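Long-range contact in T-lymphoma invasion and metastasis-inducing protein 1 (Homo sapiens, PDB 4K2P), which probably binds phosphoinositides and protein partners such as Par-3 through its PH-CC-Ex domain, and is linked to signalling and tight junctions: residues N18-S30 with R227-L239. The protein carries 5 engineered substitutions. Numbering follows the deposited sequence.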
loop_
_atom_site.group_PDB
_atom_site.type_symbol
_atom_site.label_atom_id
_atom_site.label_comp_id
_atom_site.label_asym_id
_atom_site.label_seq_id
_atom_site.Cartn_x
_atom_site.Cartn_y
_atom_site.Cartn_z
ATOM N N ASN A 18 13.999 -7.156 -0.004
ATOM C CA ASN A 18 13.634 -5.739 -0.119
ATOM C C ASN A 18 13.383 -5.368 -1.577
ATOM O O ASN A 18 14.107 -5.806 -2.461
ATOM C CB ASN A 18 14.710 -4.843 0.477
ATOM C CG ASN A 18 14.883 -5.059 1.965
ATOM O OD1 ASN A 18 13.958 -5.474 2.652
ATOM N ND2 ASN A 18 16.061 -4.743 2.472
ATOM N N PHE A 19 12.357 -4.561 -1.817
ATOM C CA PHE A 19 11.875 -4.308 -3.169
ATOM C C PHE A 19 11.953 -2.823 -3.560
ATOM O O PHE A 19 12.583 -2.472 -4.559
ATOM C CB PHE A 19 10.444 -4.826 -3.298
ATOM C CG PHE A 19 9.895 -4.749 -4.690
ATOM C CD1 PHE A 19 10.639 -5.201 -5.767
ATOM C CD2 PHE A 19 8.625 -4.252 -4.921
ATOM C CE1 PHE A 19 10.139 -5.133 -7.049
ATOM C CE2 PHE A 19 8.118 -4.187 -6.197
ATOM C CZ PHE A 19 8.874 -4.627 -7.265
ATOM N N LEU A 20 11.297 -1.966 -2.783
ATOM C CA LEU A 20 11.388 -0.514 -2.950
ATOM C C LEU A 20 11.831 0.090 -1.622
ATOM O O LEU A 20 11.552 -0.471 -0.563
ATOM C CB LEU A 20 10.054 0.080 -3.395
ATOM C CG LEU A 20 9.502 -0.490 -4.698
ATOM C CD1 LEU A 20 8.072 -0.063 -4.934
ATOM C CD2 LEU A 20 10.387 -0.066 -5.873
ATOM N N VAL A 21 12.519 1.226 -1.688
ATOM C CA VAL A 21 13.096 1.872 -0.515
ATOM C C VAL A 21 12.843 3.375 -0.554
ATOM O O VAL A 21 13.089 4.029 -1.574
ATOM C CB VAL A 21 14.618 1.636 -0.414
ATOM C CG1 VAL A 21 15.193 2.376 0.783
ATOM C CG2 VAL A 21 14.922 0.161 -0.281
ATOM N N HIS A 22 12.352 3.924 0.556
ATOM C CA HIS A 22 12.098 5.356 0.639
ATOM C C HIS A 22 13.381 6.081 1.035
ATOM O O HIS A 22 14.130 5.642 1.903
ATOM C CB HIS A 22 10.946 5.661 1.615
ATOM C CG HIS A 22 11.326 5.635 3.065
ATOM N ND1 HIS A 22 12.000 4.583 3.647
ATOM C CD2 HIS A 22 11.089 6.523 4.061
ATOM C CE1 HIS A 22 12.179 4.833 4.933
ATOM N NE2 HIS A 22 11.633 6.003 5.209
ATOM N N LYS A 23 13.620 7.188 0.342
ATOM C CA LYS A 23 14.810 8.014 0.482
ATOM C C LYS A 23 14.381 9.451 0.749
ATOM O O LYS A 23 13.211 9.794 0.581
ATOM C CB LYS A 23 15.673 7.939 -0.784
ATOM C CG LYS A 23 16.153 6.548 -1.149
ATOM C CD LYS A 23 17.154 6.041 -0.128
ATOM C CE LYS A 23 17.873 4.800 -0.616
ATOM N NZ LYS A 23 18.922 5.128 -1.620
ATOM N N LYS A 24 15.315 10.288 1.184
ATOM C CA LYS A 24 15.006 11.689 1.450
ATOM C C LYS A 24 14.359 12.413 0.276
ATOM O O LYS A 24 14.404 11.968 -0.872
ATOM C CB LYS A 24 16.263 12.467 1.844
ATOM C CG LYS A 24 16.936 12.058 3.140
ATOM C CD LYS A 24 18.146 12.958 3.367
ATOM C CE LYS A 24 18.792 12.765 4.724
ATOM N NZ LYS A 24 20.080 13.511 4.808
ATOM N N ASN A 25 13.759 13.547 0.607
ATOM C CA ASN A 25 13.065 14.397 -0.342
ATOM C C ASN A 25 11.899 13.710 -1.046
ATOM O O ASN A 25 11.586 14.037 -2.191
ATOM C CB ASN A 25 14.052 14.936 -1.376
ATOM C CG ASN A 25 13.679 16.325 -1.867
ATOM O OD1 ASN A 25 13.169 17.150 -1.106
ATOM N ND2 ASN A 25 13.928 16.590 -3.144
ATOM N N LYS A 26 11.296 12.732 -0.377
ATOM C CA LYS A 26 10.066 12.093 -0.852
ATOM C C LYS A 26 10.292 11.183 -2.059
ATOM O O LYS A 26 9.379 10.987 -2.860
ATOM C CB LYS A 26 9.010 13.152 -1.197
ATOM C CG LYS A 26 8.751 14.170 -0.096
ATOM C CD LYS A 26 7.791 15.256 -0.566
ATOM C CE LYS A 26 7.562 16.319 0.509
ATOM N NZ LYS A 26 6.837 15.785 1.699
ATOM N N LYS A 27 11.489 10.606 -2.169
ATOM C CA LYS A 27 11.830 9.757 -3.310
ATOM C C LYS A 27 11.668 8.280 -3.002
ATOM O O LYS A 27 11.856 7.861 -1.881
ATOM C CB LYS A 27 13.279 9.988 -3.745
ATOM C CG LYS A 27 13.597 11.360 -4.302
ATOM C CD LYS A 27 14.936 11.344 -5.044
ATOM C CE LYS A 27 16.115 10.902 -4.163
ATOM N NZ LYS A 27 16.532 11.938 -3.172
ATOM N N VAL A 28 11.220 7.514 -3.984
ATOM C CA VAL A 28 11.258 6.063 -3.910
ATOM C C VAL A 28 12.332 5.582 -4.879
ATOM O O VAL A 28 12.465 6.138 -5.967
ATOM C CB VAL A 28 9.908 5.424 -4.259
ATOM C CG1 VAL A 28 10.005 3.918 -4.160
ATOM C CG2 VAL A 28 8.824 5.938 -3.321
ATOM N N GLU A 29 13.102 4.575 -4.482
ATOM C CA GLU A 29 14.093 3.955 -5.362
ATOM C C GLU A 29 13.972 2.442 -5.287
ATOM O O GLU A 29 13.495 1.898 -4.294
ATOM C CB GLU A 29 15.511 4.375 -4.989
ATOM C CG GLU A 29 15.832 5.822 -5.323
ATOM C CD GLU A 29 17.246 6.191 -4.941
ATOM O OE1 GLU A 29 17.977 5.298 -4.463
ATOM O OE2 GLU A 29 17.621 7.371 -5.106
ATOM N N SER A 30 14.405 1.759 -6.335
ATOM C CA SER A 30 14.471 0.309 -6.301
ATOM C C SER A 30 15.575 -0.153 -5.368
ATOM O O SER A 30 16.607 0.504 -5.244
ATOM C CB SER A 30 14.704 -0.258 -7.699
ATOM O OG SER A 30 13.491 -0.303 -8.422
ATOM N N ARG A 227 10.766 4.927 -14.013
ATOM C CA ARG A 227 12.103 5.051 -13.455
ATOM C C ARG A 227 12.396 3.872 -12.524
ATOM O O ARG A 227 13.509 3.358 -12.498
ATOM C CB ARG A 227 12.240 6.386 -12.720
ATOM C CG ARG A 227 13.530 6.559 -11.936
ATOM C CD ARG A 227 13.556 7.902 -11.215
ATOM N NE ARG A 227 12.396 8.056 -10.340
ATOM C CZ ARG A 227 12.222 7.393 -9.202
ATOM N NH1 ARG A 227 13.132 6.507 -8.801
ATOM N NH2 ARG A 227 11.131 7.601 -8.473
ATOM N N LEU A 228 11.389 3.450 -11.767
ATOM C CA LEU A 228 11.534 2.337 -10.836
ATOM C C LEU A 228 11.627 0.977 -11.524
ATOM O O LEU A 228 12.133 0.021 -10.939
ATOM C CB LEU A 228 10.355 2.306 -9.864
ATOM C CG LEU A 228 10.276 3.388 -8.802
ATOM C CD1 LEU A 228 8.966 3.250 -8.062
ATOM C CD2 LEU A 228 11.455 3.286 -7.856
ATOM N N GLY A 229 11.138 0.887 -12.756
ATOM C CA GLY A 229 11.151 -0.376 -13.469
ATOM C C GLY A 229 9.981 -1.273 -13.110
ATOM O O GLY A 229 10.039 -2.482 -13.326
ATOM N N ILE A 230 8.930 -0.699 -12.532
ATOM C CA ILE A 230 7.773 -1.488 -12.125
ATOM C C ILE A 230 6.489 -0.645 -12.136
ATOM O O ILE A 230 6.438 0.424 -11.550
ATOM C CB ILE A 230 8.007 -2.117 -10.712
ATOM C CG1 ILE A 230 6.773 -2.872 -10.213
ATOM C CG2 ILE A 230 8.454 -1.062 -9.704
ATOM C CD1 ILE A 230 6.403 -4.058 -11.068
ATOM N N PHE A 231 5.477 -1.141 -12.844
ATOM C CA PHE A 231 4.136 -0.566 -12.861
ATOM C C PHE A 231 3.200 -1.544 -12.191
ATOM O O PHE A 231 2.803 -2.542 -12.787
ATOM C CB PHE A 231 3.644 -0.300 -14.287
ATOM C CG PHE A 231 4.427 0.739 -15.025
ATOM C CD1 PHE A 231 5.653 0.432 -15.590
ATOM C CD2 PHE A 231 3.927 2.022 -15.169
ATOM C CE1 PHE A 231 6.372 1.393 -16.284
ATOM C CE2 PHE A 231 4.640 2.987 -15.861
ATOM C CZ PHE A 231 5.863 2.676 -16.413
ATOM N N SER A 232 2.832 -1.241 -10.957
ATOM C CA SER A 232 1.980 -2.118 -10.178
ATOM C C SER A 232 1.315 -1.315 -9.077
ATOM O O SER A 232 1.697 -0.181 -8.805
ATOM C CB SER A 232 2.794 -3.253 -9.570
ATOM O OG SER A 232 3.641 -2.724 -8.559
ATOM N N VAL A 233 0.308 -1.902 -8.451
ATOM C CA VAL A 233 -0.324 -1.294 -7.295
ATOM C C VAL A 233 0.724 -1.003 -6.232
ATOM O O VAL A 233 0.650 0.013 -5.566
ATOM C CB VAL A 233 -1.429 -2.198 -6.723
ATOM C CG1 VAL A 233 -1.956 -1.651 -5.395
ATOM C CG2 VAL A 233 -2.563 -2.310 -7.727
ATOM N N SER A 234 1.707 -1.885 -6.085
ATOM C CA SER A 234 2.708 -1.730 -5.030
ATOM C C SER A 234 3.623 -0.522 -5.238
ATOM O O SER A 234 3.958 0.170 -4.278
ATOM C CB SER A 234 3.557 -2.996 -4.909
ATOM O OG SER A 234 2.761 -4.086 -4.489
ATOM N N SER A 235 4.052 -0.280 -6.474
ATOM C CA SER A 235 4.916 0.861 -6.753
ATOM C C SER A 235 4.115 2.170 -6.737
ATOM O O SER A 235 4.619 3.212 -6.333
ATOM C CB SER A 235 5.624 0.677 -8.097
ATOM O OG SER A 235 4.694 0.631 -9.162
ATOM N N PHE A 236 2.867 2.094 -7.180
ATOM C CA PHE A 236 1.949 3.226 -7.165
ATOM C C PHE A 236 1.770 3.660 -5.718
ATOM O O PHE A 236 1.916 4.832 -5.384
ATOM C CB PHE A 236 0.617 2.814 -7.803
ATOM C CG PHE A 236 -0.362 3.939 -8.015
ATOM C CD1 PHE A 236 -0.025 5.264 -7.772
ATOM C CD2 PHE A 236 -1.636 3.658 -8.472
ATOM C CE1 PHE A 236 -0.945 6.281 -7.980
ATOM C CE2 PHE A 236 -2.556 4.674 -8.687
ATOM C CZ PHE A 236 -2.210 5.984 -8.434
ATOM N N HIS A 237 1.499 2.685 -4.855
ATOM C CA HIS A 237 1.301 2.947 -3.440
ATOM C C HIS A 237 2.559 3.522 -2.831
ATOM O O HIS A 237 2.483 4.465 -2.067
ATOM C CB HIS A 237 0.899 1.690 -2.671
ATOM C CG HIS A 237 0.615 1.958 -1.227
ATOM N ND1 HIS A 237 0.868 1.048 -0.225
ATOM C CD2 HIS A 237 0.112 3.056 -0.615
ATOM C CE1 HIS A 237 0.528 1.567 0.940
ATOM N NE2 HIS A 237 0.070 2.787 0.730
ATOM N N ALA A 238 3.718 2.951 -3.157
ATOM C CA ALA A 238 4.971 3.416 -2.569
ATOM C C ALA A 238 5.215 4.889 -2.910
ATOM O O ALA A 238 5.652 5.666 -2.064
ATOM C CB ALA A 238 6.141 2.562 -3.040
ATOM N N LEU A 239 4.931 5.259 -4.152
ATOM C CA LEU A 239 5.148 6.621 -4.618
ATOM C C LEU A 239 4.210 7.593 -3.907
ATOM O O LEU A 239 4.620 8.668 -3.478
ATOM C CB LEU A 239 4.960 6.683 -6.134
ATOM C CG LEU A 239 6.068 5.994 -6.926
ATOM C CD1 LEU A 239 5.625 5.711 -8.348
ATOM C CD2 LEU A 239 7.327 6.847 -6.921
HETATM O O HOH W 1 6.995 9.695 -4.612
#
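Leu-20 and Val-28 pack their methyl branches against Leu-228 and one side of helix 233-241. Leu-20 forks over this face: CD1 lies 3.8 Å from Ala-238 CB and equally near Ser-235 CA, while CD2 meets Leu-228 CD2, the two leucines crossing at about a right angle. Val-28 divides likewise. With CG1 anti to the backbone N (chi1 -180°), that methyl reaches Leu-228 CD2 at 4.0 Å, and CG2 settles 3.4 Å from Ala-238 O; Leu-239 CD2 closes on CB. Reducing Val-28 to an alanine would remove both methyls and would probably leave a gap between the strand and its partners, Leu-228 CD2 and the helix backbone at Ala-238. At the other end, the Phe-19 ring offers its edge, CZ standing 4.0 Å from Ile-230 CG1. A classic beta bulge sets Phe-19 and Leu-20 together opposite Ala-98, consistent with both consecutive side chains pointing to the helix side. The contact joins the PH-domain hairpin of strands 10-23 and 27-30, closed by a type I' turn from Lys-24 to Lys-27, to the C-terminal helices of the CC-Ex region. Gly-229 (phi 83°) ends helix 219-228 in a Schellman motif, Ile-230 N bonding to Met-225 O. On the polar edge, Arg-227 NH1 donates to Val-28 O (2.9 Å, N-H...O 146°), in the carbonyl plane, and NH2 adds a weak bond. Ser-30 OG donates weakly to Leu-228 O at 2.9 Å, and one water bridges Lys-26 O and Leu-239 O.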